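Local structure of gluconate kinase (Lactobacillus acidophilus, 3LL3) at residues A313-T316 with P317-L321; D407-R410 with Q411-N415. The protein binds ATP and is probably a sugar kinase of the FGGY family, transferring phosphate to gluconate or a related substrate such as xylulose. All coordinates share one frame; numbering follows the deposited sequence.

Contact 1 of 2, residues A313-T316 with P317-L321; sequences ADET and PQDFL. With ATP (adenosine-5'-triphosphate), chain C.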
loop_
_atom_site.group_PDB
_atom_site.type_symbol
_atom_site.label_atom_id
_atom_site.label_comp_id
_atom_site.label_asym_id
_atom_site.label_seq_id
_atom_site.Cartn_x
_atom_site.Cartn_y
_atom_site.Cartn_z
ATOM N N ALA A 313 -12.801 16.695 2.235
ATOM C CA ALA A 313 -13.057 17.620 1.132
ATOM C C ALA A 313 -13.013 19.100 1.545
ATOM O O ALA A 313 -13.563 19.954 0.854
ATOM C CB ALA A 313 -14.386 17.281 0.450
ATOM N N ASP A 314 -12.353 19.402 2.661
ATOM C CA ASP A 314 -12.199 20.788 3.118
ATOM C C ASP A 314 -10.724 21.125 3.268
ATOM O O ASP A 314 -10.353 22.252 3.565
ATOM C CB ASP A 314 -12.912 21.008 4.456
ATOM C CG ASP A 314 -14.426 20.983 4.324
ATOM O OD1 ASP A 314 -14.922 20.924 3.171
ATOM O OD2 ASP A 314 -15.110 21.025 5.379
ATOM N N GLU A 315 -9.889 20.118 3.079
ATOM C CA GLU A 315 -8.458 20.295 3.089
ATOM C C GLU A 315 -8.002 20.970 1.804
ATOM O O GLU A 315 -8.221 20.416 0.729
ATOM C CB GLU A 315 -7.822 18.922 3.117
ATOM C CG GLU A 315 -6.381 18.956 3.485
ATOM C CD GLU A 315 -6.196 19.107 4.973
ATOM O OE1 GLU A 315 -7.209 19.227 5.713
ATOM O OE2 GLU A 315 -5.026 19.093 5.398
ATOM N N THR A 316 -7.359 22.135 1.904
ATOM C CA THR A 316 -6.839 22.835 0.717
ATOM C C THR A 316 -5.548 22.171 0.239
ATOM O O THR A 316 -4.915 21.448 0.996
ATOM C CB THR A 316 -6.551 24.345 0.992
ATOM O OG1 THR A 316 -5.505 24.471 1.965
ATOM C CG2 THR A 316 -7.795 25.059 1.489
ATOM N N PRO A 317 -5.168 22.390 -1.031
ATOM C CA PRO A 317 -3.868 21.889 -1.487
ATOM C C PRO A 317 -2.741 22.377 -0.586
ATOM O O PRO A 317 -1.850 21.602 -0.222
ATOM C CB PRO A 317 -3.742 22.510 -2.877
ATOM C CG PRO A 317 -5.153 22.549 -3.373
ATOM C CD PRO A 317 -6.009 22.837 -2.157
ATOM N N GLN A 318 -2.782 23.658 -0.223
ATOM C CA GLN A 318 -1.775 24.221 0.673
ATOM C C GLN A 318 -1.734 23.522 2.037
ATOM O O GLN A 318 -0.659 23.251 2.565
ATOM C CB GLN A 318 -1.984 25.725 0.858
ATOM C CG GLN A 318 -0.794 26.404 1.497
ATOM C CD GLN A 318 0.485 26.088 0.768
ATOM O OE1 GLN A 318 0.557 26.204 -0.455
ATOM N NE2 GLN A 318 1.504 25.668 1.509
ATOM N N ASP A 319 -2.899 23.234 2.606
ATOM C CA ASP A 319 -2.956 22.509 3.881
ATOM C C ASP A 319 -2.232 21.164 3.730
ATOM O O ASP A 319 -1.451 20.759 4.591
ATOM C CB ASP A 319 -4.410 22.248 4.320
ATOM C CG ASP A 319 -5.162 23.514 4.726
ATOM O OD1 ASP A 319 -4.514 24.511 5.097
ATOM O OD2 ASP A 319 -6.414 23.504 4.679
ATOM N N PHE A 320 -2.516 20.468 2.629
ATOM C CA PHE A 320 -1.914 19.165 2.372
ATOM C C PHE A 320 -0.406 19.292 2.292
ATOM O O PHE A 320 0.321 18.539 2.933
ATOM C CB PHE A 320 -2.460 18.607 1.054
ATOM C CG PHE A 320 -2.065 17.183 0.771
ATOM C CD1 PHE A 320 -0.797 16.876 0.328
ATOM C CD2 PHE A 320 -2.976 16.162 0.910
ATOM C CE1 PHE A 320 -0.435 15.575 0.038
ATOM C CE2 PHE A 320 -2.615 14.840 0.622
ATOM C CZ PHE A 320 -1.343 14.558 0.186
ATOM N N LEU A 321 0.065 20.239 1.483
ATOM C CA LEU A 321 1.488 20.481 1.337
ATOM C C LEU A 321 2.121 20.803 2.688
ATOM O O LEU A 321 3.195 20.307 3.016
ATOM C CB LEU A 321 1.713 21.643 0.372
ATOM C CG LEU A 321 1.275 21.340 -1.057
ATOM C CD1 LEU A 321 1.407 22.582 -1.916
ATOM C CD2 LEU A 321 2.104 20.192 -1.619
HETATM P PG ATP C . -4.981 22.985 -18.232
HETATM O O1G ATP C . -5.955 23.717 -17.102
HETATM O O2G ATP C . -3.796 24.037 -18.732
HETATM O O3G ATP C . -5.792 22.528 -19.358
HETATM P PB ATP C . -4.814 21.023 -16.151
HETATM O O1B ATP C . -3.882 19.699 -15.862
HETATM O O2B ATP C . -6.228 20.684 -16.250
HETATM O O3B ATP C . -4.230 21.676 -17.561
HETATM P PA ATP C . -3.392 22.470 -14.003
HETATM O O1A ATP C . -1.939 22.539 -14.758
HETATM O O2A ATP C . -3.711 23.705 -13.299
HETATM O O3A ATP C . -4.709 22.179 -14.964
HETATM O "O5'" ATP C . -3.268 21.272 -12.883
HETATM C "C5'" ATP C . -4.437 20.860 -12.215
HETATM C "C4'" ATP C . -4.030 20.114 -10.968
HETATM O "O4'" ATP C . -3.271 20.799 -9.984
HETATM C "C3'" ATP C . -5.036 19.194 -10.215
HETATM O "O3'" ATP C . -5.010 17.852 -10.602
HETATM C "C2'" ATP C . -4.806 19.535 -8.697
HETATM O "O2'" ATP C . -4.987 18.433 -7.851
HETATM C "C1'" ATP C . -3.417 20.130 -8.761
HETATM N N9 ATP C . -3.166 21.155 -7.758
HETATM C C8 ATP C . -3.905 22.248 -7.484
HETATM N N7 ATP C . -3.178 22.995 -6.515
HETATM C C5 ATP C . -1.973 22.308 -6.243
HETATM C C6 ATP C . -0.883 22.591 -5.387
HETATM N N6 ATP C . -0.888 23.823 -4.608
HETATM N N1 ATP C . 0.160 21.756 -5.327
HETATM C C2 ATP C . 0.193 20.609 -6.086
HETATM N N3 ATP C . -0.878 20.339 -6.920
HETATM C C4 ATP C . -1.941 21.190 -6.984
#
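Thr316 and Asp319 close on each other as a capping box at the start of helix 317-325. Two reciprocal hydrogen bonds make the box. Asp319 N donates to Thr316 OG1 at 3.0 Å, and Thr316 N donates to Asp319 OD2 at 3.2 Å with a nearly straight N-H...O angle of 166°. The second bond reaches its oxygen from above the carboxylate plane. Thr316 can accept because OG1 sits between the backbone N and the carbonyl carbon (chi1 64°), which turns it to the first turn of the helix. A backbone bond from Phe320 N to Thr316 O, 3.1 Å, begins the helical i to i+4 series, so both oxygens of the N-cap residue receive amide N-H groups. With a lysine in place of Asp319, Thr316 N would probably be left without its acceptor and the box would lose one of its two reciprocal bonds.

The side chain of Glu315, bent at chi2, crosses that of Asp319 and brings OE2 to 3.4 Å from Asp319 CB. The planes of the two carboxylates are turned 65° from each other, with Glu315 OE1 4.5 Å from Asp319 OD2; any repulsion between these like charges is probably offset at Asp319 by the N-H of Thr316 and the helix start.

Towards the nucleotide, Pro317 CB lies 3.6 Å from N6 of ATP, and Leu321 CD1, one turn on, 3.7 Å from N1. The first turn of the helix thus forms part of the adenine pocket, while Thr261, Gly300 and Gly402 hydrogen-bond to the nucleotide elsewhere.

The loop follows helix 300-311, whose Arg307 binds Glu315 O. Phe320 packs between that helix, where Phe303 meets its ring edge-to-face, and helix 365-388; Leu321 reaches Ile373 of the latter and helix 407-417.

Contact 2 of 2, residues D407-R410 with Q411-N415; sequences DFVR and QLCAN
Phe408 and Leu412 lie side by side, one turn apart on helix 407-417. CD1 of the leucine approaches the far end of the ring obliquely, 3.5 Å from Phe408 CZ. With CG anti to the backbone N (chi1 170°), the phenylalanine extends to the same side as its neighbour.

Along the main chain, i to i+4 bonds satisfy the amides and carbonyls between the two segments. Gln411 N donates to Asp407 O and Leu412 N to Phe408 O, both at 2.9 Å, and Cys413 N to Val409 O completes a run of three of equal length. Ala414 N to Arg410 O is slightly longer, 3.1 Å, but straight at 166°, and Asn415 N goes on to Gln411 O.

This helix is the crossover of a beta-alpha-beta unit between the parallel strands 396-400 and 421-424, in the C-terminal half of a kinase of the actin-like ATPase clan. Asp407, Arg410 and Asn415 find side-chain partners outside these turns: Asp407 OD1 and Arg410 NH1 both bond to the hydroxyl of Tyr461, and Arg410 NE gives its hydrogen to Leu404 O. Asn415 is buried, yet both ends of its amide are engaged, OD1 by Asn464 N and ND2 by Glu467 OE1. On another face, Val409 CG1 stands 4.3 Å from Cys413 SG; Leu404 touches both residues, and Ile421 of the following strand packs against Cys413.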
loop_
_atom_site.group_PDB
_atom_site.type_symbol
_atom_site.label_atom_id
_atom_site.label_comp_id
_atom_site.label_asym_id
_atom_site.label_seq_id
_atom_site.Cartn_x
_atom_site.Cartn_y
_atom_site.Cartn_z
ATOM N N ASP A 407 6.744 25.951 -4.201
ATOM C CA ASP A 407 8.181 25.789 -4.026
ATOM C C ASP A 407 8.567 24.411 -3.495
ATOM O O ASP A 407 9.629 23.888 -3.810
ATOM C CB ASP A 407 8.718 26.839 -3.044
ATOM C CG ASP A 407 8.875 28.186 -3.679
ATOM O OD1 ASP A 407 8.649 28.307 -4.906
ATOM O OD2 ASP A 407 9.229 29.120 -2.944
ATOM N N PHE A 408 7.741 23.852 -2.625
ATOM C CA PHE A 408 8.061 22.565 -2.036
ATOM C C PHE A 408 8.135 21.478 -3.143
ATOM O O PHE A 408 9.094 20.700 -3.236
ATOM C CB PHE A 408 7.021 22.207 -0.972
ATOM C CG PHE A 408 7.130 20.788 -0.475
ATOM C CD1 PHE A 408 8.274 20.355 0.171
ATOM C CD2 PHE A 408 6.086 19.891 -0.653
ATOM C CE1 PHE A 408 8.386 19.033 0.620
ATOM C CE2 PHE A 408 6.178 18.578 -0.196
ATOM C CZ PHE A 408 7.332 18.145 0.436
ATOM N N VAL A 409 7.124 21.442 -3.988
ATOM C CA VAL A 409 7.112 20.436 -5.060
ATOM C C VAL A 409 8.201 20.716 -6.098
ATOM O O VAL A 409 8.850 19.805 -6.583
ATOM C CB VAL A 409 5.727 20.313 -5.709
ATOM C CG1 VAL A 409 5.753 19.378 -6.956
ATOM C CG2 VAL A 409 4.731 19.790 -4.675
ATOM N N ARG A 410 8.423 21.982 -6.416
ATOM C CA ARG A 410 9.484 22.325 -7.354
ATOM C C ARG A 410 10.819 21.814 -6.851
ATOM O O ARG A 410 11.578 21.192 -7.595
ATOM C CB ARG A 410 9.522 23.836 -7.590
ATOM C CG ARG A 410 8.338 24.327 -8.399
ATOM C CD ARG A 410 8.175 25.828 -8.320
ATOM N NE ARG A 410 7.085 26.279 -9.178
ATOM C CZ ARG A 410 6.810 27.558 -9.418
ATOM N NH1 ARG A 410 7.546 28.510 -8.843
ATOM N NH2 ARG A 410 5.810 27.890 -10.226
ATOM N N GLN A 411 11.096 22.057 -5.571
ATOM C CA GLN A 411 12.368 21.654 -4.992
ATOM C C GLN A 411 12.484 20.148 -4.882
ATOM O O GLN A 411 13.562 19.559 -5.076
ATOM C CB GLN A 411 12.560 22.297 -3.602
ATOM C CG GLN A 411 13.930 22.023 -3.015
ATOM C CD GLN A 411 15.039 22.653 -3.848
ATOM O OE1 GLN A 411 16.017 21.994 -4.211
ATOM N NE2 GLN A 411 14.876 23.926 -4.173
ATOM N N LEU A 412 11.365 19.517 -4.547
ATOM C CA LEU A 412 11.331 18.063 -4.457
ATOM C C LEU A 412 11.674 17.438 -5.817
ATOM O O LEU A 412 12.411 16.449 -5.902
ATOM C CB LEU A 412 9.942 17.617 -4.004
ATOM C CG LEU A 412 9.950 16.587 -2.896
ATOM C CD1 LEU A 412 8.568 16.402 -2.318
ATOM C CD2 LEU A 412 10.452 15.302 -3.480
ATOM N N CYS A 413 11.141 18.020 -6.885
ATOM C CA CYS A 413 11.460 17.532 -8.239
ATOM C C CYS A 413 12.946 17.662 -8.497
ATOM O O CYS A 413 13.585 16.742 -8.997
ATOM C CB CYS A 413 10.703 18.328 -9.305
ATOM S SG CYS A 413 8.944 17.907 -9.434
ATOM N N ALA A 414 13.488 18.829 -8.169
ATOM C CA ALA A 414 14.922 19.072 -8.307
ATOM C C ALA A 414 15.729 18.013 -7.551
ATOM O O ALA A 414 16.706 17.476 -8.071
ATOM C CB ALA A 414 15.269 20.462 -7.779
ATOM N N ASN A 415 15.326 17.747 -6.308
ATOM C CA ASN A 415 16.014 16.772 -5.470
ATOM C C ASN A 415 15.931 15.314 -5.966
ATOM O O ASN A 415 16.902 14.562 -5.850
ATOM C CB ASN A 415 15.504 16.880 -4.034
ATOM C CG ASN A 415 15.850 18.217 -3.393
ATOM O OD1 ASN A 415 16.650 18.979 -3.932
ATOM N ND2 ASN A 415 15.246 18.506 -2.247
#

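Contact 1 is a surface cap at the start of helix 317-325, whereas contact 2 lies within helix 407-417 and is partly buried. Their chemistry follows this difference: at 313-321 side chains share with a backbone carbonyl the task of accepting amides, while between 407-410 and 411-415 the acceptors are all backbone carbonyls and the side chains mostly pack or bond elsewhere. The two helices meet where Leu321 CD2 lies 4.0 Å from Val409 CG2 and 4.1 Å from Phe408 CD2. Both also pack on helix 365-388, with Ile373 touching Leu321 and Leu412. Contact 1 touches the adenine directly; the side chain of Val409 in contact 2 is about 5 Å from the ATP at the nearest atoms.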